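Importin-95 (PDB 4XRI) probably carries cargo proteins into the nucleus as an importin-beta transport receptor built of HEAT repeats, and is thought to bind a small GTPase. Local coordinates at residues G251-I256 with V292-T297; T297-E302 with N323-A328. The protein carries 2 engineered substitutions. One frame throughout, in Å; residues are numbered along the deposited sequence.

Contact 1: residues G251-I256 with V292-T297; sequences GCLNRI and VEFWST
Asn254 lays its carboxamide against the backbone side of Phe294, with OD1 3.1 Å from Phe294 CB. Asn254 OD1 also sits at the edge of the phenyl ring, near its plane and 3.5 Å from Phe294 CD1, while amide and ring planes are inclined by 39°. Asn254 ND2 faces the other way, passing 3.5 Å from Glu293 CG and donating a hydrogen bond to the carbonyl oxygen of Leu290, one turn earlier. Trading Asn254 for an alanine is likely to leave the Leu290 carbonyl without this side-chain donor and to open a gap beside Phe294 CB. Helices 243-260 and 285-310 pack side by side in the HEAT-repeat superhelix, and these segments run almost exactly parallel, at 2°, their axes 9.3 Å apart. With chi1 at 174°, Phe294 swings CG to the far side from its own N and brings the ring against Leu253, whose CG meets Phe294 CE1 at 3.9 Å. Leu253 also packs on Met231 and Val234 of helix 224-238, and Phe294 on Thr276 of helix 265-280. Thr297 CG2 lies 3.9 Å from Asn254 O, while its OG1 turns back to bond Glu293 O at 2.8 Å, approaching from the opposite face to Thr297 N.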
ATOM      1  N   GLY A 251      21.635  11.113   6.748  1.00 41.71           N
ATOM      2  CA  GLY A 251      20.208  11.029   6.985  1.00 40.39           C
ATOM      3  C   GLY A 251      19.569  12.381   6.746  1.00 41.67           C
ATOM      4  O   GLY A 251      18.492  12.482   6.164  1.00 48.29           O
ATOM      5  N   CYS A 252      20.249  13.427   7.206  1.00 44.81           N
ATOM      6  CA  CYS A 252      19.820  14.802   6.981  1.00 48.49           C
ATOM      7  C   CYS A 252      19.792  15.110   5.487  1.00 48.18           C
ATOM      8  O   CYS A 252      18.853  15.723   4.978  1.00 45.46           O
ATOM      9  CB  CYS A 252      20.755  15.772   7.709  1.00 51.55           C
ATOM     10  SG  CYS A 252      20.157  17.458   7.869  1.00 65.44           S
ATOM     11  N   LEU A 253      20.836  14.670   4.792  1.00 47.65           N
ATOM     12  CA  LEU A 253      20.989  14.921   3.368  1.00 41.67           C
ATOM     13  C   LEU A 253      19.888  14.230   2.562  1.00 36.05           C
ATOM     14  O   LEU A 253      19.367  14.790   1.596  1.00 35.85           O
ATOM     15  CB  LEU A 253      22.371  14.456   2.904  1.00 39.17           C
ATOM     16  CG  LEU A 253      22.909  15.009   1.586  1.00 48.08           C
ATOM     17  CD1 LEU A 253      22.760  16.523   1.554  1.00 48.56           C
ATOM     18  CD2 LEU A 253      24.371  14.609   1.413  1.00 40.36           C
ATOM     19  N   ASN A 254      19.538  13.014   2.971  1.00 36.54           N
ATOM     20  CA  ASN A 254      18.488  12.244   2.311  1.00 37.87           C
ATOM     21  C   ASN A 254      17.130  12.917   2.422  1.00 38.76           C
ATOM     22  O   ASN A 254      16.337  12.899   1.479  1.00 44.34           O
ATOM     23  CB  ASN A 254      18.410  10.833   2.893  1.00 38.20           C
ATOM     24  CG  ASN A 254      19.651  10.012   2.596  1.00 43.42           C
ATOM     25  OD1 ASN A 254      20.477  10.396   1.771  1.00 40.55           O
ATOM     26  ND2 ASN A 254      19.788   8.877   3.271  1.00 41.54           N
ATOM     27  N   ARG A 255      16.867  13.512   3.580  1.00 39.95           N
ATOM     28  CA  ARG A 255      15.619  14.228   3.801  1.00 42.33           C
ATOM     29  C   ARG A 255      15.596  15.526   3.001  1.00 40.77           C
ATOM     30  O   ARG A 255      14.552  15.931   2.488  1.00 42.93           O
ATOM     31  CB  ARG A 255      15.411  14.507   5.291  1.00 56.30           C
ATOM     32  CG  ARG A 255      14.957  13.284   6.061  1.00 69.82           C
ATOM     33  CD  ARG A 255      14.906  13.513   7.561  1.00 78.24           C
ATOM     34  NE  ARG A 255      14.676  12.248   8.255  1.00 81.41           N
ATOM     35  CZ  ARG A 255      14.430  12.129   9.555  1.00 81.72           C
ATOM     36  NH1 ARG A 255      14.374  13.205  10.326  1.00 77.49           N
ATOM     37  NH2 ARG A 255      14.235  10.926  10.082  1.00 84.02           N
ATOM     38  N   ILE A 256      16.756  16.167   2.895  1.00 39.19           N
ATOM     39  CA  ILE A 256      16.887  17.383   2.101  1.00 40.23           C
ATOM     40  C   ILE A 256      16.568  17.107   0.633  1.00 47.86           C
ATOM     41  O   ILE A 256      15.805  17.842   0.002  1.00 45.12           O
ATOM     42  CB  ILE A 256      18.303  17.983   2.218  1.00 43.23           C
ATOM     43  CG1 ILE A 256      18.487  18.645   3.587  1.00 44.86           C
ATOM     44  CG2 ILE A 256      18.556  18.991   1.104  1.00 38.43           C
ATOM     45  CD1 ILE A 256      19.910  19.049   3.884  1.00 40.51           C
ATOM     46  N   VAL A 292      23.657   4.960  -0.126  1.00 38.34           N
ATOM     47  CA  VAL A 292      22.932   4.234  -1.163  1.00 37.45           C
ATOM     48  C   VAL A 292      21.485   4.710  -1.193  1.00 46.02           C
ATOM     49  O   VAL A 292      20.899   4.906  -2.260  1.00 42.92           O
ATOM     50  CB  VAL A 292      22.978   2.706  -0.936  1.00 36.88           C
ATOM     51  CG1 VAL A 292      21.936   2.000  -1.796  1.00 36.38           C
ATOM     52  CG2 VAL A 292      24.365   2.174  -1.235  1.00 36.69           C
ATOM     53  N   GLU A 293      20.923   4.905  -0.004  1.00 43.59           N
ATOM     54  CA  GLU A 293      19.569   5.421   0.141  1.00 45.11           C
ATOM     55  C   GLU A 293      19.435   6.810  -0.479  1.00 38.62           C
ATOM     56  O   GLU A 293      18.374   7.168  -0.998  1.00 41.17           O
ATOM     57  CB  GLU A 293      19.177   5.456   1.621  1.00 43.60           C
ATOM     58  CG  GLU A 293      17.894   6.216   1.932  1.00 51.59           C
ATOM     59  CD  GLU A 293      16.655   5.542   1.372  1.00 65.14           C
ATOM     60  OE1 GLU A 293      16.715   4.333   1.065  1.00 71.59           O
ATOM     61  OE2 GLU A 293      15.617   6.225   1.240  1.00 67.29           O
ATOM     62  N   PHE A 294      20.515   7.587  -0.425  1.00 43.99           N
ATOM     63  CA  PHE A 294      20.542   8.901  -1.059  1.00 35.40           C
ATOM     64  C   PHE A 294      20.200   8.799  -2.534  1.00 34.56           C
ATOM     65  O   PHE A 294      19.379   9.562  -3.049  1.00 37.56           O
ATOM     66  CB  PHE A 294      21.914   9.563  -0.895  1.00 37.24           C
ATOM     67  CG  PHE A 294      22.055  10.864  -1.642  1.00 40.14           C
ATOM     68  CD1 PHE A 294      21.682  12.059  -1.049  1.00 36.55           C
ATOM     69  CD2 PHE A 294      22.561  10.893  -2.934  1.00 37.96           C
ATOM     70  CE1 PHE A 294      21.808  13.254  -1.728  1.00 37.78           C
ATOM     71  CE2 PHE A 294      22.685  12.086  -3.617  1.00 36.46           C
ATOM     72  CZ  PHE A 294      22.312  13.266  -3.012  1.00 35.66           C
ATOM     73  N   TRP A 295      20.839   7.850  -3.209  1.00 35.79           N
ATOM     74  CA  TRP A 295      20.654   7.688  -4.642  1.00 34.59           C
ATOM     75  C   TRP A 295      19.359   6.964  -4.972  1.00 39.68           C
ATOM     76  O   TRP A 295      18.800   7.143  -6.050  1.00 37.71           O
ATOM     77  CB  TRP A 295      21.855   6.965  -5.242  1.00 36.58           C
ATOM     78  CG  TRP A 295      22.989   7.904  -5.412  1.00 37.35           C
ATOM     79  CD1 TRP A 295      24.147   7.949  -4.691  1.00 33.94           C
ATOM     80  CD2 TRP A 295      23.047   8.992  -6.339  1.00 36.10           C
ATOM     81  NE1 TRP A 295      24.936   8.984  -5.134  1.00 39.48           N
ATOM     82  CE2 TRP A 295      24.283   9.639  -6.141  1.00 34.62           C
ATOM     83  CE3 TRP A 295      22.178   9.473  -7.323  1.00 37.01           C
ATOM     84  CZ2 TRP A 295      24.672  10.743  -6.901  1.00 35.16           C
ATOM     85  CZ3 TRP A 295      22.566  10.566  -8.073  1.00 36.94           C
ATOM     86  CH2 TRP A 295      23.799  11.192  -7.856  1.00 35.78           C
ATOM     87  N   SER A 296      18.868   6.176  -4.022  1.00 40.54           N
ATOM     88  CA  SER A 296      17.538   5.600  -4.137  1.00 41.42           C
ATOM     89  C   SER A 296      16.496   6.714  -4.080  1.00 43.02           C
ATOM     90  O   SER A 296      15.512   6.700  -4.821  1.00 47.33           O
ATOM     91  CB  SER A 296      17.293   4.570  -3.031  1.00 45.48           C
ATOM     92  OG  SER A 296      18.061   3.399  -3.250  1.00 49.16           O
ATOM     93  N   THR A 297      16.737   7.691  -3.210  1.00 41.47           N
ATOM     94  CA  THR A 297      15.840   8.832  -3.069  1.00 43.34           C
ATOM     95  C   THR A 297      15.849   9.694  -4.329  1.00 45.66           C
ATOM     96  O   THR A 297      14.797  10.133  -4.795  1.00 45.13           O
ATOM     97  CB  THR A 297      16.212   9.707  -1.854  1.00 41.49           C
ATOM     98  OG1 THR A 297      16.179   8.914  -0.662  1.00 38.19           O
ATOM     99  CG2 THR A 297      15.231  10.861  -1.710  1.00 43.37           C
TER

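Contact 2: residues T297-E302 with N323-A328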
ATOM      1  N   THR A 297      16.737   7.691  -3.210  1.00 41.47           N
ATOM      2  CA  THR A 297      15.840   8.832  -3.069  1.00 43.34           C
ATOM      3  C   THR A 297      15.849   9.694  -4.329  1.00 45.66           C
ATOM      4  O   THR A 297      14.797  10.133  -4.795  1.00 45.13           O
ATOM      5  CB  THR A 297      16.212   9.707  -1.854  1.00 41.49           C
ATOM      6  OG1 THR A 297      16.179   8.914  -0.662  1.00 38.19           O
ATOM      7  CG2 THR A 297      15.231  10.861  -1.710  1.00 43.37           C
ATOM      8  N   VAL A 298      17.041   9.935  -4.867  1.00 41.61           N
ATOM      9  CA  VAL A 298      17.193  10.682  -6.111  1.00 41.84           C
ATOM     10  C   VAL A 298      16.440   9.992  -7.243  1.00 35.78           C
ATOM     11  O   VAL A 298      15.703  10.629  -7.995  1.00 43.86           O
ATOM     12  CB  VAL A 298      18.677  10.833  -6.505  1.00 39.63           C
ATOM     13  CG1 VAL A 298      18.800  11.386  -7.916  1.00 39.55           C
ATOM     14  CG2 VAL A 298      19.402  11.719  -5.513  1.00 40.00           C
ATOM     15  N   CYS A 299      16.625   8.680  -7.347  1.00 39.14           N
ATOM     16  CA  CYS A 299      15.998   7.892  -8.398  1.00 36.58           C
ATOM     17  C   CYS A 299      14.479   7.899  -8.277  1.00 47.57           C
ATOM     18  O   CYS A 299      13.776   8.063  -9.273  1.00 44.93           O
ATOM     19  CB  CYS A 299      16.526   6.457  -8.374  1.00 36.04           C
ATOM     20  SG  CYS A 299      18.206   6.292  -9.031  1.00 40.25           S
ATOM     21  N   GLU A 300      13.979   7.730  -7.056  1.00 45.46           N
ATOM     22  CA  GLU A 300      12.541   7.757  -6.809  1.00 52.82           C
ATOM     23  C   GLU A 300      11.930   9.090  -7.232  1.00 46.83           C
ATOM     24  O   GLU A 300      10.901   9.123  -7.908  1.00 44.90           O
ATOM     25  CB  GLU A 300      12.246   7.487  -5.334  1.00 47.86           C
ATOM     26  CG  GLU A 300      12.389   6.026  -4.939  1.00 47.71           C
ATOM     27  CD  GLU A 300      12.282   5.806  -3.443  1.00 63.85           C
ATOM     28  OE1 GLU A 300      12.316   6.802  -2.689  1.00 67.37           O
ATOM     29  OE2 GLU A 300      12.165   4.636  -3.019  1.00 72.11           O
ATOM     30  N   GLU A 301      12.579  10.183  -6.839  1.00 42.58           N
ATOM     31  CA  GLU A 301      12.137  11.521  -7.218  1.00 43.09           C
ATOM     32  C   GLU A 301      12.108  11.690  -8.729  1.00 46.22           C
ATOM     33  O   GLU A 301      11.125  12.174  -9.291  1.00 48.15           O
ATOM     34  CB  GLU A 301      13.047  12.587  -6.603  1.00 49.23           C
ATOM     35  CG  GLU A 301      12.742  12.903  -5.155  1.00 65.00           C
ATOM     36  CD  GLU A 301      11.383  13.551  -4.976  1.00 68.41           C
ATOM     37  OE1 GLU A 301      11.107  14.559  -5.663  1.00 59.93           O
ATOM     38  OE2 GLU A 301      10.589  13.043  -4.158  1.00 76.37           O
ATOM     39  N   GLU A 302      13.193  11.291  -9.380  1.00 43.82           N
ATOM     40  CA  GLU A 302      13.326  11.493 -10.815  1.00 45.25           C
ATOM     41  C   GLU A 302      12.409  10.564 -11.612  1.00 46.34           C
ATOM     42  O   GLU A 302      11.949  10.922 -12.693  1.00 51.48           O
ATOM     43  CB  GLU A 302      14.783  11.313 -11.238  1.00 36.65           C
ATOM     44  CG  GLU A 302      15.704  12.360 -10.623  1.00 43.47           C
ATOM     45  CD  GLU A 302      17.025  12.517 -11.353  1.00 47.06           C
ATOM     46  OE1 GLU A 302      17.583  11.500 -11.812  1.00 34.94           O
ATOM     47  OE2 GLU A 302      17.497  13.667 -11.480  1.00 43.56           O
ATOM     48  N   ASN A 323      18.279  15.381 -14.257  1.00 43.81           N
ATOM     49  CA  ASN A 323      18.943  14.157 -14.706  1.00 47.77           C
ATOM     50  C   ASN A 323      20.146  13.766 -13.846  1.00 44.29           C
ATOM     51  O   ASN A 323      21.184  13.363 -14.372  1.00 45.42           O
ATOM     52  CB  ASN A 323      19.393  14.301 -16.163  1.00 52.63           C
ATOM     53  CG  ASN A 323      18.598  13.424 -17.110  1.00 59.58           C
ATOM     54  OD1 ASN A 323      18.184  12.321 -16.754  1.00 62.17           O
ATOM     55  ND2 ASN A 323      18.373  13.917 -18.323  1.00 66.04           N
ATOM     56  N   PHE A 324      20.002  13.890 -12.529  1.00 38.65           N
ATOM     57  CA  PHE A 324      21.085  13.573 -11.599  1.00 41.18           C
ATOM     58  C   PHE A 324      21.589  12.146 -11.765  1.00 43.53           C
ATOM     59  O   PHE A 324      22.793  11.911 -11.879  1.00 40.48           O
ATOM     60  CB  PHE A 324      20.629  13.786 -10.154  1.00 40.64           C
ATOM     61  CG  PHE A 324      20.511  15.229  -9.760  1.00 41.05           C
ATOM     62  CD1 PHE A 324      21.287  16.198 -10.374  1.00 37.18           C
ATOM     63  CD2 PHE A 324      19.622  15.617  -8.774  1.00 41.58           C
ATOM     64  CE1 PHE A 324      21.177  17.526 -10.009  1.00 39.61           C
ATOM     65  CE2 PHE A 324      19.508  16.940  -8.406  1.00 38.36           C
ATOM     66  CZ  PHE A 324      20.286  17.897  -9.023  1.00 44.34           C
ATOM     67  N   ALA A 325      20.655  11.200 -11.772  1.00 41.26           N
ATOM     68  CA  ALA A 325      20.986   9.781 -11.871  1.00 42.26           C
ATOM     69  C   ALA A 325      21.693   9.452 -13.182  1.00 44.78           C
ATOM     70  O   ALA A 325      22.668   8.702 -13.199  1.00 40.52           O
ATOM     71  CB  ALA A 325      19.732   8.940 -11.727  1.00 34.44           C
ATOM     72  N   ARG A 326      21.199  10.030 -14.274  1.00 43.88           N
ATOM     73  CA  ARG A 326      21.781   9.819 -15.595  1.00 49.18           C
ATOM     74  C   ARG A 326      23.242  10.264 -15.631  1.00 48.65           C
ATOM     75  O   ARG A 326      24.124   9.518 -16.057  1.00 36.51           O
ATOM     76  CB  ARG A 326      20.971  10.569 -16.656  1.00 50.47           C
ATOM     77  CG  ARG A 326      21.414  10.313 -18.083  1.00 51.80           C
ATOM     78  CD  ARG A 326      20.618  11.163 -19.062  1.00 64.08           C
ATOM     79  NE  ARG A 326      20.955  10.863 -20.452  1.00 78.38           N
ATOM     80  CZ  ARG A 326      21.992  11.383 -21.098  1.00 89.68           C
ATOM     81  NH1 ARG A 326      22.801  12.233 -20.480  1.00 92.96           N
ATOM     82  NH2 ARG A 326      22.224  11.053 -22.361  1.00 92.01           N
ATOM     83  N   VAL A 327      23.481  11.487 -15.169  1.00 42.24           N
ATOM     84  CA  VAL A 327      24.826  12.043 -15.095  1.00 43.24           C
ATOM     85  C   VAL A 327      25.739  11.209 -14.195  1.00 46.11           C
ATOM     86  O   VAL A 327      26.914  11.008 -14.501  1.00 45.94           O
ATOM     87  CB  VAL A 327      24.791  13.504 -14.580  1.00 44.06           C
ATOM     88  CG1 VAL A 327      26.199  14.019 -14.294  1.00 41.35           C
ATOM     89  CG2 VAL A 327      24.079  14.402 -15.581  1.00 45.32           C
ATOM     90  N   ALA A 328      25.183  10.706 -13.098  1.00 37.52           N
ATOM     91  CA  ALA A 328      25.972  10.018 -12.080  1.00 41.46           C
ATOM     92  C   ALA A 328      26.211   8.540 -12.381  1.00 43.46           C
ATOM     93  O   ALA A 328      26.931   7.868 -11.644  1.00 36.01           O
ATOM     94  CB  ALA A 328      25.299  10.160 -10.726  1.00 35.79           C
TER
HETATM   95  O   HOH W   1      18.253  10.998 -14.478  1.00 48.38           O
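A buried carboxylate takes up the first N-H groups of a helix here: Glu302 of helix 285-310 reaches across to the first turn of helix 324-340 within the HEAT-repeat solenoid. Its two oxygens each take one backbone N-H. Glu302 OE2 accepts from Phe324 N at 2.7 Å through its syn lone pair, in a more bent bond, and Glu302 OE1 accepts from Ala325 N at 3.1 Å in a straighter one (164°), met on the syn side but 31° out of the carboxylate plane. The side chain, extended beyond CG, thus supplies acceptors that the N-cap residue Asn323 does not provide from its own side chain. The helix N-terminus would probably favour the charged form of the acid. OE2 is also bonded by Tyr261 OH, and a water bridges Glu302 OE1, Asn323 OD1 and Arg326 N, carrying the polar network on to the third residue of the helix. Beside it the contact is apolar: Val298 CG1 packs 3.8 Å from Phe324 CB near the edge of the ring, and Cys299 SG lies 4.1 Å from Ala325 CB. The short helical axes of 297-302 and 324-328 run at 129° to each other, with Cys299 and Ala325 also resting on helix 354-369, Val298 on Met257 of helix 243-260, and Phe324 on Met268 of helix 265-280.

How the contacts relate
Both contacts draw on helix 285-310, which meets helix 243-260 in contact 1 and, about one turn further on, the start of helix 324-340 in contact 2. Their centres lie 11 Å apart. Thr297 belongs to both segments of the shared helix, but touches across only in contact 1. Trp295 provides the direct link: its CH2 packs 3.4 Å from Ala328 CB, and its CZ3 lies 4.0 Å from Phe324 O, while one face of its indole is met by Phe294 CD2. Trp295 thus joins the nearly parallel helix pairing of contact 1 to the steeply crossed one of contact 2, successive along the chain in the superhelix.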